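Side-chain contacts in major centromere autoantigen B (Homo sapiens, PDB 1HLV), which binds the CENP-B box DNA of centromeres through its helix-turn-helix DNA-binding domains and kinks the duplex on binding: residues L26-I31 with S40-I45; E56-V61 with K67-S72; I82-Q87 with K101-R106. All blocks are in the same frame, centred on the assembly; numbering follows the deposited sequence.

Contact 1 of 3, residues L26-I31 with S40-I45; sequences LRKGEI and STLSTI. With nucleotides of chain B; nucleotides of chain A.
In the helix-turn-helix unit formed by helices 28-35 and 39-47, Leu42 of the second helix reaches across to Lys28 and Ile31 at the start of the first. One methyl does the touching: CD2 of Leu42 lies 3.3 Å from the backbone O of Lys28 and 4.2 Å from CB of Ile31. Leu42 carries CG anti to its own N (chi1 172°), which sends the branch over the first turn of helix 28-35. Around this packing of a methyl against a helix turn the two helices share one DNA strand. Arg27 is the N-cap, and the turn it begins offers two amides to one phosphate: Lys28 N donates to OP1 of DC3 of chain A at 3.0 Å and Gly29 N to its OP2 at 2.8 Å, a grip that the helix dipole probably strengthens. The next phosphate accepts a bond from Ser43, whose OG is 2.7 Å from OP2 of DT4 of chain A. On the other strand, Thr41 OG1 donates to OP2 of DC15 of chain B at 2.7 Å. The Ser40 hydroxyl bonds the N7 of a guanine base, as expected of a recognition helix. Behind the contact runs helix 10-22, where Val20 meets Ile31 and Ile16 meets Leu42.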
loop_
_atom_site.group_PDB
_atom_site.type_symbol
_atom_site.label_atom_id
_atom_site.label_comp_id
_atom_site.label_asym_id
_atom_site.label_seq_id
_atom_site.Cartn_x
_atom_site.Cartn_y
_atom_site.Cartn_z
ATOM N N LEU C 26 19.748 19.355 -11.067
ATOM C CA LEU C 26 18.666 20.329 -11.117
ATOM C C LEU C 26 18.347 20.802 -9.709
ATOM O O LEU C 26 18.507 20.057 -8.747
ATOM C CB LEU C 26 17.415 19.710 -11.748
ATOM C CG LEU C 26 17.488 19.344 -13.233
ATOM C CD1 LEU C 26 16.229 18.603 -13.640
ATOM C CD2 LEU C 26 17.652 20.606 -14.067
ATOM N N ARG C 27 17.915 22.048 -9.583
ATOM C CA ARG C 27 17.557 22.578 -8.277
ATOM C C ARG C 27 16.315 21.828 -7.800
ATOM O O ARG C 27 15.409 21.547 -8.590
ATOM C CB ARG C 27 17.224 24.069 -8.372
ATOM C CG ARG C 27 18.385 24.982 -8.718
ATOM C CD ARG C 27 17.901 26.430 -8.754
ATOM N NE ARG C 27 18.995 27.399 -8.699
ATOM C CZ ARG C 27 19.889 27.474 -7.714
ATOM N NH1 ARG C 27 19.832 26.631 -6.687
ATOM N NH2 ARG C 27 20.839 28.403 -7.747
ATOM N N LYS C 28 16.271 21.497 -6.515
ATOM C CA LYS C 28 15.116 20.805 -5.964
ATOM C C LYS C 28 13.873 21.661 -6.231
ATOM O O LYS C 28 12.809 21.144 -6.574
ATOM C CB LYS C 28 15.304 20.589 -4.465
ATOM C CG LYS C 28 16.414 19.611 -4.116
ATOM C CD LYS C 28 15.975 18.176 -4.342
ATOM C CE LYS C 28 17.086 17.186 -4.043
ATOM N NZ LYS C 28 18.137 17.210 -5.087
ATOM N N GLY C 29 14.020 22.974 -6.087
ATOM C CA GLY C 29 12.902 23.867 -6.336
ATOM C C GLY C 29 12.425 23.761 -7.775
ATOM O O GLY C 29 11.256 23.999 -8.073
ATOM N N GLU C 30 13.335 23.405 -8.674
ATOM C CA GLU C 30 12.991 23.258 -10.084
ATOM C C GLU C 30 12.150 22.001 -10.267
ATOM O O GLU C 30 11.133 22.019 -10.966
ATOM C CB GLU C 30 14.261 23.172 -10.941
ATOM C CG GLU C 30 14.032 22.894 -12.430
ATOM C CD GLU C 30 12.871 23.683 -13.022
ATOM O OE1 GLU C 30 12.642 24.841 -12.600
ATOM O OE2 GLU C 30 12.192 23.142 -13.924
ATOM N N ILE C 31 12.571 20.911 -9.637
ATOM C CA ILE C 31 11.816 19.671 -9.741
ATOM C C ILE C 31 10.441 19.832 -9.081
ATOM O O ILE C 31 9.432 19.360 -9.612
ATOM C CB ILE C 31 12.586 18.505 -9.109
ATOM C CG1 ILE C 31 13.893 18.298 -9.885
ATOM C CG2 ILE C 31 11.731 17.246 -9.124
ATOM C CD1 ILE C 31 14.710 17.104 -9.443
ATOM N N SER C 40 8.654 21.904 0.143
ATOM C CA SER C 40 8.461 21.268 1.438
ATOM C C SER C 40 7.969 19.831 1.196
ATOM O O SER C 40 8.476 18.875 1.783
ATOM C CB SER C 40 7.406 22.054 2.217
ATOM O OG SER C 40 7.151 21.467 3.472
ATOM N N THR C 41 6.976 19.694 0.318
ATOM C CA THR C 41 6.413 18.395 -0.014
ATOM C C THR C 41 7.430 17.486 -0.706
ATOM O O THR C 41 7.469 16.283 -0.446
ATOM C CB THR C 41 5.170 18.555 -0.917
ATOM O OG1 THR C 41 4.166 19.291 -0.208
ATOM C CG2 THR C 41 4.612 17.193 -1.326
ATOM N N LEU C 42 8.253 18.055 -1.587
ATOM C CA LEU C 42 9.264 17.262 -2.292
ATOM C C LEU C 42 10.299 16.691 -1.319
ATOM O O LEU C 42 10.718 15.530 -1.444
ATOM C CB LEU C 42 9.977 18.110 -3.343
ATOM C CG LEU C 42 11.188 17.449 -4.015
ATOM C CD1 LEU C 42 10.796 16.136 -4.700
ATOM C CD2 LEU C 42 11.784 18.427 -5.016
ATOM N N SER C 43 10.709 17.511 -0.355
ATOM C CA SER C 43 11.685 17.081 0.637
ATOM C C SER C 43 11.159 15.891 1.435
ATOM O O SER C 43 11.837 14.867 1.573
ATOM C CB SER C 43 12.012 18.226 1.595
ATOM O OG SER C 43 12.656 19.292 0.921
ATOM N N THR C 44 9.943 16.018 1.958
ATOM C CA THR C 44 9.391 14.930 2.740
ATOM C C THR C 44 9.219 13.667 1.892
ATOM O O THR C 44 9.388 12.560 2.400
ATOM C CB THR C 44 8.087 15.355 3.464
ATOM O OG1 THR C 44 7.184 14.247 3.526
ATOM C CG2 THR C 44 7.450 16.521 2.781
ATOM N N ILE C 45 8.925 13.819 0.603
ATOM C CA ILE C 45 8.812 12.649 -0.267
ATOM C C ILE C 45 10.188 11.978 -0.373
ATOM O O ILE C 45 10.316 10.754 -0.244
ATOM C CB ILE C 45 8.357 13.029 -1.691
ATOM C CG1 ILE C 45 6.874 13.426 -1.682
ATOM C CG2 ILE C 45 8.617 11.868 -2.646
ATOM C CD1 ILE C 45 6.329 13.815 -3.056
ATOM P P DC B 15 0.629 19.589 -0.237
ATOM O OP1 DC B 15 -0.641 20.118 -0.800
ATOM O OP2 DC B 15 1.697 19.117 -1.157
ATOM O "O5'" DC B 15 1.206 20.686 0.760
ATOM C "C5'" DC B 15 0.334 21.370 1.654
ATOM C "C4'" DC B 15 1.129 22.217 2.622
ATOM O "O4'" DC B 15 1.771 21.401 3.632
ATOM C "C3'" DC B 15 2.243 23.054 1.994
ATOM O "O3'" DC B 15 2.317 24.288 2.705
ATOM C "C2'" DC B 15 3.489 22.243 2.311
ATOM C "C1'" DC B 15 3.144 21.754 3.705
ATOM N N1 DC B 15 3.893 20.596 4.226
ATOM C C2 DC B 15 3.854 20.352 5.606
ATOM O O2 DC B 15 3.204 21.121 6.329
ATOM N N3 DC B 15 4.519 19.288 6.113
ATOM C C4 DC B 15 5.207 18.480 5.299
ATOM N N4 DC B 15 5.835 17.428 5.843
ATOM C C5 DC B 15 5.274 18.710 3.889
ATOM C C6 DC B 15 4.607 19.772 3.401
ATOM P P DC A 3 17.359 24.037 -4.207
ATOM O OP1 DC A 3 18.232 23.091 -4.952
ATOM O OP2 DC A 3 16.064 24.471 -4.795
ATOM O "O5'" DC A 3 17.134 23.449 -2.749
ATOM C "C5'" DC A 3 18.265 23.048 -1.993
ATOM C "C4'" DC A 3 17.847 22.367 -0.714
ATOM O "O4'" DC A 3 17.542 23.338 0.315
ATOM C "C3'" DC A 3 16.663 21.405 -0.800
ATOM O "O3'" DC A 3 17.098 20.154 -0.270
ATOM C "C2'" DC A 3 15.589 22.068 0.057
ATOM C "C1'" DC A 3 16.381 22.956 1.021
ATOM N N1 DC A 3 15.695 24.197 1.446
ATOM C C2 DC A 3 15.789 24.608 2.789
ATOM O O2 DC A 3 16.455 23.931 3.585
ATOM N N3 DC A 3 15.151 25.735 3.180
ATOM C C4 DC A 3 14.447 26.445 2.294
ATOM N N4 DC A 3 13.831 27.554 2.724
ATOM C C5 DC A 3 14.341 26.054 0.927
ATOM C C6 DC A 3 14.976 24.937 0.550
ATOM P P DT A 4 16.098 18.904 -0.190
ATOM O OP1 DT A 4 16.832 17.715 -0.698
ATOM O OP2 DT A 4 14.774 19.258 -0.765
ATOM O "O5'" DT A 4 15.962 18.741 1.382
ATOM C "C5'" DT A 4 17.121 18.908 2.183
ATOM C "C4'" DT A 4 16.753 19.075 3.635
ATOM O "O4'" DT A 4 16.207 20.391 3.898
ATOM C "C3'" DT A 4 15.741 18.062 4.164
ATOM O "O3'" DT A 4 16.275 17.481 5.349
ATOM C "C2'" DT A 4 14.505 18.901 4.463
ATOM C "C1'" DT A 4 15.090 20.273 4.759
ATOM N N1 DT A 4 14.201 21.429 4.504
ATOM C C2 DT A 4 13.950 22.301 5.543
ATOM O O2 DT A 4 14.393 22.141 6.673
ATOM N N3 DT A 4 13.157 23.374 5.214
ATOM C C4 DT A 4 12.600 23.651 3.981
ATOM O O4 DT A 4 11.931 24.672 3.824
ATOM C C5 DT A 4 12.873 22.682 2.950
ATOM C C7 DT A 4 12.268 22.884 1.594
ATOM C C6 DT A 4 13.655 21.633 3.256
#

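Contact 2 of 3, residues E56-V61 with K67-S72; sequences ERKYGV and KTNKLS. With nucleotides of chain A; nucleotides of chain B.
Lys58 and Tyr59, at the end of helix 49-59, approach Asn69 of the linker 67-72 through their polar ends. Lys58 NZ and Tyr59 OH each lie 2.8 Å from the amide atom modelled as Asn69 ND2, though which way round this amide sits is uncertain; the ring and amide planes stand 86° apart. Within the helix end, Lys58 NZ also donates to Tyr59 OH at 3.3 Å. With CG anti to N (chi1 174°) and the rest of the chain extended, Lys58 lays CD over one face of the tyrosine ring, toward the rim, and its ammonium arrives beside the hydroxyl. A water bridges the two segments: it accepts from Lys58 NZ at 2.8 Å and donates to Lys70 O.

Leu71 brings its CD2 methyl 3.3 Å from Lys58 NZ. In separate ring packing, Tyr59 lies nearly parallel to Phe10.

Bonds to DNA come mainly from the backbone. OP1 of DA13 of chain A is gripped twice, by Lys67 N at 2.8 Å and Thr68 N at 3.2 Å, both bonds almost straight. Asn69 N turns to a phosphate of the other strand, that of DA13 of chain B. Lys70 continues past the sugars, its NZ bonding a thymine O2, a minor-groove contact consistent with a linker that follows the minor groove between two helix-turn-helix domains.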
loop_
_atom_site.group_PDB
_atom_site.type_symbol
_atom_site.label_atom_id
_atom_site.label_comp_id
_atom_site.label_asym_id
_atom_site.label_seq_id
_atom_site.Cartn_x
_atom_site.Cartn_y
_atom_site.Cartn_z
ATOM N N GLU C 56 4.812 1.238 -3.079
ATOM C CA GLU C 56 4.473 1.055 -4.484
ATOM C C GLU C 56 4.552 -0.425 -4.856
ATOM O O GLU C 56 3.694 -0.938 -5.566
ATOM C CB GLU C 56 5.406 1.870 -5.380
ATOM C CG GLU C 56 5.170 1.645 -6.867
ATOM C CD GLU C 56 6.102 2.471 -7.727
ATOM O OE1 GLU C 56 7.334 2.307 -7.589
ATOM O OE2 GLU C 56 5.609 3.287 -8.538
ATOM N N ARG C 57 5.580 -1.111 -4.373
ATOM C CA ARG C 57 5.735 -2.536 -4.653
ATOM C C ARG C 57 4.613 -3.326 -3.985
ATOM O O ARG C 57 4.007 -4.206 -4.593
ATOM C CB ARG C 57 7.094 -3.038 -4.147
ATOM C CG ARG C 57 8.243 -2.811 -5.115
ATOM C CD ARG C 57 9.566 -3.384 -4.593
ATOM N NE ARG C 57 10.410 -2.384 -3.928
ATOM C CZ ARG C 57 10.611 -2.318 -2.614
ATOM N NH1 ARG C 57 10.033 -3.194 -1.799
ATOM N NH2 ARG C 57 11.400 -1.381 -2.113
ATOM N N LYS C 58 4.340 -2.989 -2.730
ATOM C CA LYS C 58 3.309 -3.648 -1.949
ATOM C C LYS C 58 1.921 -3.569 -2.578
ATOM O O LYS C 58 1.205 -4.573 -2.640
ATOM C CB LYS C 58 3.262 -3.037 -0.554
ATOM C CG LYS C 58 2.135 -3.541 0.315
ATOM C CD LYS C 58 2.009 -2.683 1.557
ATOM C CE LYS C 58 0.853 -3.128 2.423
ATOM N NZ LYS C 58 0.666 -2.222 3.578
ATOM N N TYR C 59 1.542 -2.381 -3.045
ATOM C CA TYR C 59 0.225 -2.185 -3.643
ATOM C C TYR C 59 0.115 -2.580 -5.123
ATOM O O TYR C 59 -0.981 -2.592 -5.695
ATOM C CB TYR C 59 -0.228 -0.734 -3.421
ATOM C CG TYR C 59 -0.504 -0.428 -1.961
ATOM C CD1 TYR C 59 0.372 0.353 -1.204
ATOM C CD2 TYR C 59 -1.595 -0.991 -1.316
ATOM C CE1 TYR C 59 0.163 0.552 0.167
ATOM C CE2 TYR C 59 -1.818 -0.802 0.052
ATOM C CZ TYR C 59 -0.936 -0.036 0.793
ATOM O OH TYR C 59 -1.145 0.101 2.158
ATOM N N GLY C 60 1.246 -2.922 -5.734
ATOM C CA GLY C 60 1.231 -3.336 -7.128
ATOM C C GLY C 60 0.434 -2.456 -8.077
ATOM O O GLY C 60 0.607 -1.237 -8.103
ATOM N N VAL C 61 -0.448 -3.068 -8.863
ATOM C CA VAL C 61 -1.236 -2.314 -9.834
ATOM C C VAL C 61 -2.129 -1.258 -9.193
ATOM O O VAL C 61 -2.627 -0.361 -9.879
ATOM C CB VAL C 61 -2.112 -3.251 -10.715
ATOM C CG1 VAL C 61 -1.245 -4.348 -11.323
ATOM C CG2 VAL C 61 -3.251 -3.851 -9.893
ATOM N N LYS C 67 -2.739 5.940 -1.948
ATOM C CA LYS C 67 -1.937 7.112 -1.609
ATOM C C LYS C 67 -1.278 6.968 -0.238
ATOM O O LYS C 67 -0.177 7.473 0.002
ATOM C CB LYS C 67 -2.825 8.357 -1.623
ATOM C CG LYS C 67 -3.503 8.574 -2.958
ATOM C CD LYS C 67 -4.477 9.724 -2.932
ATOM C CE LYS C 67 -5.165 9.841 -4.287
ATOM N NZ LYS C 67 -6.312 10.786 -4.254
ATOM N N THR C 68 -1.958 6.247 0.643
ATOM C CA THR C 68 -1.513 6.037 2.009
ATOM C C THR C 68 -1.170 4.587 2.345
ATOM O O THR C 68 -1.872 3.650 1.947
ATOM C CB THR C 68 -2.611 6.511 2.945
ATOM O OG1 THR C 68 -2.646 7.941 2.925
ATOM C CG2 THR C 68 -2.397 6.007 4.339
ATOM N N ASN C 69 -0.087 4.397 3.086
ATOM C CA ASN C 69 0.285 3.045 3.473
ATOM C C ASN C 69 -0.374 2.693 4.810
ATOM O O ASN C 69 0.245 2.085 5.688
ATOM C CB ASN C 69 1.799 2.896 3.598
ATOM C CG ASN C 69 2.210 1.457 3.832
ATOM O OD1 ASN C 69 3.296 1.181 4.352
ATOM N ND2 ASN C 69 1.337 0.524 3.447
ATOM N N LYS C 70 -1.634 3.082 4.962
ATOM C CA LYS C 70 -2.366 2.788 6.183
ATOM C C LYS C 70 -2.524 1.276 6.331
ATOM O O LYS C 70 -2.750 0.565 5.356
ATOM C CB LYS C 70 -3.735 3.465 6.157
ATOM C CG LYS C 70 -4.542 3.217 7.417
ATOM C CD LYS C 70 -5.389 4.416 7.784
ATOM C CE LYS C 70 -6.471 3.992 8.745
ATOM N NZ LYS C 70 -5.989 4.091 10.147
ATOM N N LEU C 71 -2.390 0.792 7.558
ATOM C CA LEU C 71 -2.501 -0.632 7.831
ATOM C C LEU C 71 -3.778 -0.950 8.588
ATOM O O LEU C 71 -4.385 -0.075 9.211
ATOM C CB LEU C 71 -1.307 -1.117 8.667
ATOM C CG LEU C 71 0.115 -0.802 8.183
ATOM C CD1 LEU C 71 1.118 -1.397 9.171
ATOM C CD2 LEU C 71 0.341 -1.364 6.770
ATOM N N SER C 72 -4.178 -2.215 8.519
ATOM C CA SER C 72 -5.361 -2.687 9.219
ATOM C C SER C 72 -4.867 -3.110 10.585
ATOM O O SER C 72 -3.742 -3.584 10.706
ATOM C CB SER C 72 -5.956 -3.897 8.501
ATOM O OG SER C 72 -6.640 -4.752 9.407
ATOM P P DA A 13 -6.140 5.916 0.218
ATOM O OP1 DA A 13 -4.882 5.255 -0.226
ATOM O OP2 DA A 13 -7.273 6.077 -0.729
ATOM O "O5'" DA A 13 -6.689 5.159 1.500
ATOM C "C5'" DA A 13 -5.822 4.854 2.573
ATOM C "C4'" DA A 13 -6.591 4.193 3.690
ATOM O "O4'" DA A 13 -7.346 5.170 4.447
ATOM C "C3'" DA A 13 -7.597 3.116 3.262
ATOM O "O3'" DA A 13 -7.532 2.086 4.236
ATOM C "C2'" DA A 13 -8.933 3.814 3.426
ATOM C "C1'" DA A 13 -8.638 4.634 4.668
ATOM N N9 DA A 13 -9.555 5.731 4.976
ATOM C C8 DA A 13 -10.222 6.576 4.122
ATOM N N7 DA A 13 -11.002 7.440 4.737
ATOM C C5 DA A 13 -10.835 7.139 6.083
ATOM C C6 DA A 13 -11.399 7.682 7.253
ATOM N N6 DA A 13 -12.311 8.659 7.254
ATOM N N1 DA A 13 -11.000 7.173 8.437
ATOM C C2 DA A 13 -10.114 6.168 8.434
ATOM N N3 DA A 13 -9.533 5.559 7.403
ATOM C C4 DA A 13 -9.937 6.101 6.244
ATOM P P DA A 14 -7.986 0.592 3.879
ATOM O OP1 DA A 14 -6.854 -0.137 3.258
ATOM O OP2 DA A 14 -9.298 0.643 3.186
ATOM O "O5'" DA A 14 -8.192 -0.009 5.339
ATOM C "C5'" DA A 14 -7.177 0.190 6.324
ATOM C "C4'" DA A 14 -7.770 0.224 7.710
ATOM O "O4'" DA A 14 -8.266 1.555 8.006
ATOM C "C3'" DA A 14 -8.947 -0.725 7.859
ATOM O "O3'" DA A 14 -8.717 -1.822 8.708
ATOM C "C2'" DA A 14 -10.068 0.100 8.455
ATOM C "C1'" DA A 14 -9.532 1.504 8.653
ATOM N N9 DA A 14 -10.436 2.402 7.929
ATOM C C8 DA A 14 -10.476 2.578 6.569
ATOM N N7 DA A 14 -11.419 3.393 6.170
ATOM C C5 DA A 14 -12.032 3.795 7.345
ATOM C C6 DA A 14 -13.096 4.675 7.596
ATOM N N6 DA A 14 -13.741 5.349 6.640
ATOM N N1 DA A 14 -13.474 4.852 8.879
ATOM C C2 DA A 14 -12.812 4.191 9.835
ATOM N N3 DA A 14 -11.786 3.348 9.725
ATOM C C4 DA A 14 -11.438 3.193 8.438
ATOM P P DA B 13 2.286 7.154 4.679
ATOM O OP1 DA B 13 2.285 6.506 3.346
ATOM O OP2 DA B 13 3.460 6.983 5.572
ATOM O "O5'" DA B 13 1.991 8.707 4.497
ATOM C "C5'" DA B 13 0.917 9.148 3.674
ATOM C "C4'" DA B 13 0.889 10.659 3.611
ATOM O "O4'" DA B 13 0.545 11.225 4.898
ATOM C "C3'" DA B 13 2.197 11.342 3.201
ATOM O "O3'" DA B 13 1.834 12.559 2.560
ATOM C "C2'" DA B 13 2.807 11.711 4.537
ATOM C "C1'" DA B 13 1.564 12.144 5.291
ATOM N N9 DA B 13 1.665 12.112 6.746
ATOM C C8 DA B 13 2.394 11.256 7.542
ATOM N N7 DA B 13 2.266 11.491 8.829
ATOM C C5 DA B 13 1.399 12.577 8.882
ATOM C C6 DA B 13 0.866 13.311 9.959
ATOM N N6 DA B 13 1.147 13.048 11.245
ATOM N N1 DA B 13 0.026 14.339 9.666
ATOM C C2 DA B 13 -0.248 14.593 8.378
ATOM N N3 DA B 13 0.193 13.971 7.280
ATOM C C4 DA B 13 1.019 12.964 7.605
HETATM O O HOH W 1 -2.019 -2.300 4.527
#

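Contact 3 of 3, residues I82-Q87 with K101-R106; sequences IAWFQQ and KEKALR
Trp84 presents one face of its indole to the side chain of Lys103, which lies over both rings. The pair joins helices 75-88 and 97-111 of the second helical DNA-binding domain, related to that of Tc5 transposases and belonging to the helix-turn-helix clan. The overlap follows the lysine chain from root to tip. CB sits over the six-membered ring, displaced toward its CH2–CZ3 side, 3.9 Å from Trp84 CH2, and CG stands 3.5 Å above the indole plane, over its centre. A bend at chi2 (62°) then turns the rest of the chain toward the pyrrole side, where CE makes a CH-pi contact 16° off the normal of the five-membered ring. The ammonium gives an off-centre cation-pi interaction, NZ being 4.4 Å from that ring's centroid, so the aliphatic part carries most of the packing. Ile99 and Leu100 of helix 97-111 and Val95 of the preceding loop also touch the tryptophan, and Leu81 touches Lys103. One turn on from Glu102, Arg106 pairs with it in a salt bridge along helix 97-111, Arg106 NH2 2.7 Å from Glu102 OE2. Between 82-87 and 101-106 the nearest atoms are Lys103 CE and Trp84 CD1, 3.4 Å apart.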
loop_
_atom_site.group_PDB
_atom_site.type_symbol
_atom_site.label_atom_id
_atom_site.label_comp_id
_atom_site.label_asym_id
_atom_site.label_seq_id
_atom_site.Cartn_x
_atom_site.Cartn_y
_atom_site.Cartn_z
ATOM N N ILE C 82 -1.835 -13.854 3.537
ATOM C CA ILE C 82 -1.258 -13.655 2.212
ATOM C C ILE C 82 -0.260 -14.760 1.899
ATOM O O ILE C 82 -0.361 -15.418 0.863
ATOM C CB ILE C 82 -0.552 -12.279 2.108
ATOM C CG1 ILE C 82 -1.604 -11.175 1.998
ATOM C CG2 ILE C 82 0.387 -12.249 0.916
ATOM C CD1 ILE C 82 -1.042 -9.781 2.034
ATOM N N ALA C 83 0.699 -14.963 2.795
ATOM C CA ALA C 83 1.705 -15.992 2.595
ATOM C C ALA C 83 1.020 -17.310 2.278
ATOM O O ALA C 83 1.446 -18.053 1.387
ATOM C CB ALA C 83 2.556 -16.141 3.839
ATOM N N TRP C 84 -0.055 -17.582 3.010
ATOM C CA TRP C 84 -0.821 -18.810 2.848
ATOM C C TRP C 84 -1.446 -19.007 1.462
ATOM O O TRP C 84 -1.138 -19.986 0.781
ATOM C CB TRP C 84 -1.915 -18.875 3.914
ATOM C CG TRP C 84 -2.938 -19.941 3.659
ATOM C CD1 TRP C 84 -2.806 -21.286 3.883
ATOM C CD2 TRP C 84 -4.248 -19.753 3.104
ATOM N NE1 TRP C 84 -3.952 -21.942 3.503
ATOM C CE2 TRP C 84 -4.854 -21.028 3.020
ATOM C CE3 TRP C 84 -4.968 -18.628 2.669
ATOM C CZ2 TRP C 84 -6.150 -21.212 2.519
ATOM C CZ3 TRP C 84 -6.253 -18.809 2.174
ATOM C CH2 TRP C 84 -6.832 -20.095 2.102
ATOM N N PHE C 85 -2.322 -18.096 1.040
ATOM C CA PHE C 85 -2.960 -18.254 -0.261
ATOM C C PHE C 85 -2.013 -17.987 -1.418
ATOM O O PHE C 85 -2.244 -18.446 -2.537
ATOM C CB PHE C 85 -4.224 -17.375 -0.382
ATOM C CG PHE C 85 -3.964 -15.889 -0.520
ATOM C CD1 PHE C 85 -3.223 -15.378 -1.583
ATOM C CD2 PHE C 85 -4.537 -14.994 0.376
ATOM C CE1 PHE C 85 -3.060 -14.002 -1.750
ATOM C CE2 PHE C 85 -4.382 -13.620 0.219
ATOM C CZ PHE C 85 -3.643 -13.123 -0.845
ATOM N N GLN C 86 -0.946 -17.247 -1.146
ATOM C CA GLN C 86 0.036 -16.927 -2.172
ATOM C C GLN C 86 0.823 -18.187 -2.504
ATOM O O GLN C 86 1.441 -18.292 -3.560
ATOM C CB GLN C 86 0.974 -15.841 -1.662
ATOM C CG GLN C 86 1.320 -14.806 -2.694
ATOM C CD GLN C 86 1.823 -13.528 -2.060
ATOM O OE1 GLN C 86 2.837 -13.524 -1.352
ATOM N NE2 GLN C 86 1.111 -12.430 -2.303
ATOM N N GLN C 87 0.780 -19.141 -1.584
ATOM C CA GLN C 87 1.469 -20.412 -1.742
ATOM C C GLN C 87 0.582 -21.359 -2.550
ATOM O O GLN C 87 1.071 -22.276 -3.216
ATOM C CB GLN C 87 1.765 -20.990 -0.359
ATOM C CG GLN C 87 2.537 -22.291 -0.349
ATOM C CD GLN C 87 2.945 -22.691 1.060
ATOM O OE1 GLN C 87 2.106 -22.786 1.961
ATOM N NE2 GLN C 87 4.241 -22.925 1.260
ATOM N N LYS C 101 -12.012 -16.798 4.031
ATOM C CA LYS C 101 -12.606 -16.313 5.274
ATOM C C LYS C 101 -12.480 -17.310 6.412
ATOM O O LYS C 101 -12.408 -16.937 7.583
ATOM C CB LYS C 101 -14.079 -15.981 5.064
ATOM C CG LYS C 101 -14.776 -15.543 6.327
ATOM C CD LYS C 101 -16.180 -15.083 6.037
ATOM C CE LYS C 101 -16.870 -14.619 7.304
ATOM N NZ LYS C 101 -18.248 -14.128 7.022
ATOM N N GLU C 102 -12.457 -18.585 6.054
ATOM C CA GLU C 102 -12.346 -19.664 7.021
ATOM C C GLU C 102 -10.934 -19.671 7.606
ATOM O O GLU C 102 -10.736 -19.773 8.825
ATOM C CB GLU C 102 -12.638 -20.975 6.305
ATOM C CG GLU C 102 -12.675 -22.209 7.160
ATOM C CD GLU C 102 -13.020 -23.425 6.325
ATOM O OE1 GLU C 102 -14.131 -23.444 5.745
ATOM O OE2 GLU C 102 -12.183 -24.352 6.234
ATOM N N LYS C 103 -9.958 -19.548 6.717
ATOM C CA LYS C 103 -8.561 -19.528 7.103
ATOM C C LYS C 103 -8.239 -18.318 7.978
ATOM O O LYS C 103 -7.464 -18.425 8.918
ATOM C CB LYS C 103 -7.683 -19.515 5.849
ATOM C CG LYS C 103 -6.197 -19.525 6.131
ATOM C CD LYS C 103 -5.772 -20.787 6.861
ATOM C CE LYS C 103 -4.259 -20.872 6.962
ATOM N NZ LYS C 103 -3.811 -22.105 7.671
ATOM N N ALA C 104 -8.840 -17.173 7.672
ATOM C CA ALA C 104 -8.595 -15.959 8.441
ATOM C C ALA C 104 -9.099 -16.088 9.874
ATOM O O ALA C 104 -8.456 -15.615 10.817
ATOM C CB ALA C 104 -9.248 -14.770 7.768
ATOM N N LEU C 105 -10.255 -16.721 10.040
ATOM C CA LEU C 105 -10.813 -16.901 11.374
ATOM C C LEU C 105 -9.949 -17.853 12.205
ATOM O O LEU C 105 -9.868 -17.710 13.427
ATOM C CB LEU C 105 -12.253 -17.412 11.278
ATOM C CG LEU C 105 -13.279 -16.371 10.800
ATOM C CD1 LEU C 105 -14.648 -17.024 10.654
ATOM C CD2 LEU C 105 -13.353 -15.211 11.795
ATOM N N ARG C 106 -9.297 -18.809 11.545
ATOM C CA ARG C 106 -8.432 -19.760 12.240
ATOM C C ARG C 106 -7.127 -19.102 12.670
ATOM O O ARG C 106 -6.625 -19.365 13.758
ATOM C CB ARG C 106 -8.101 -20.954 11.348
ATOM C CG ARG C 106 -9.226 -21.938 11.142
ATOM C CD ARG C 106 -8.842 -22.876 10.015
ATOM N NE ARG C 106 -9.877 -23.852 9.688
ATOM C CZ ARG C 106 -9.873 -24.580 8.575
ATOM N NH1 ARG C 106 -8.891 -24.428 7.691
ATOM N NH2 ARG C 106 -10.838 -25.465 8.346
#

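In the fold
From the N terminus the three contacts follow in series, none nested in or crossing another. Contact 1 closes the turn between helices 28-35 and 39-47, inside the first DNA-binding domain. Helix 49-59 comes next, and contact 2 folds the chain beyond it back against its end, at the centre of the molecule and before helix 75-88 begins. Contact 3 then joins helices 75-88 and 97-111 in the second domain. Contacts 1 and 3 lie on opposite sides of the chain's centre, their centres about 42 Å apart, with contact 2 at the junction. Contacts 1 and 3 thus each tie two helices within a domain, while the linker carries the chain along the DNA between them.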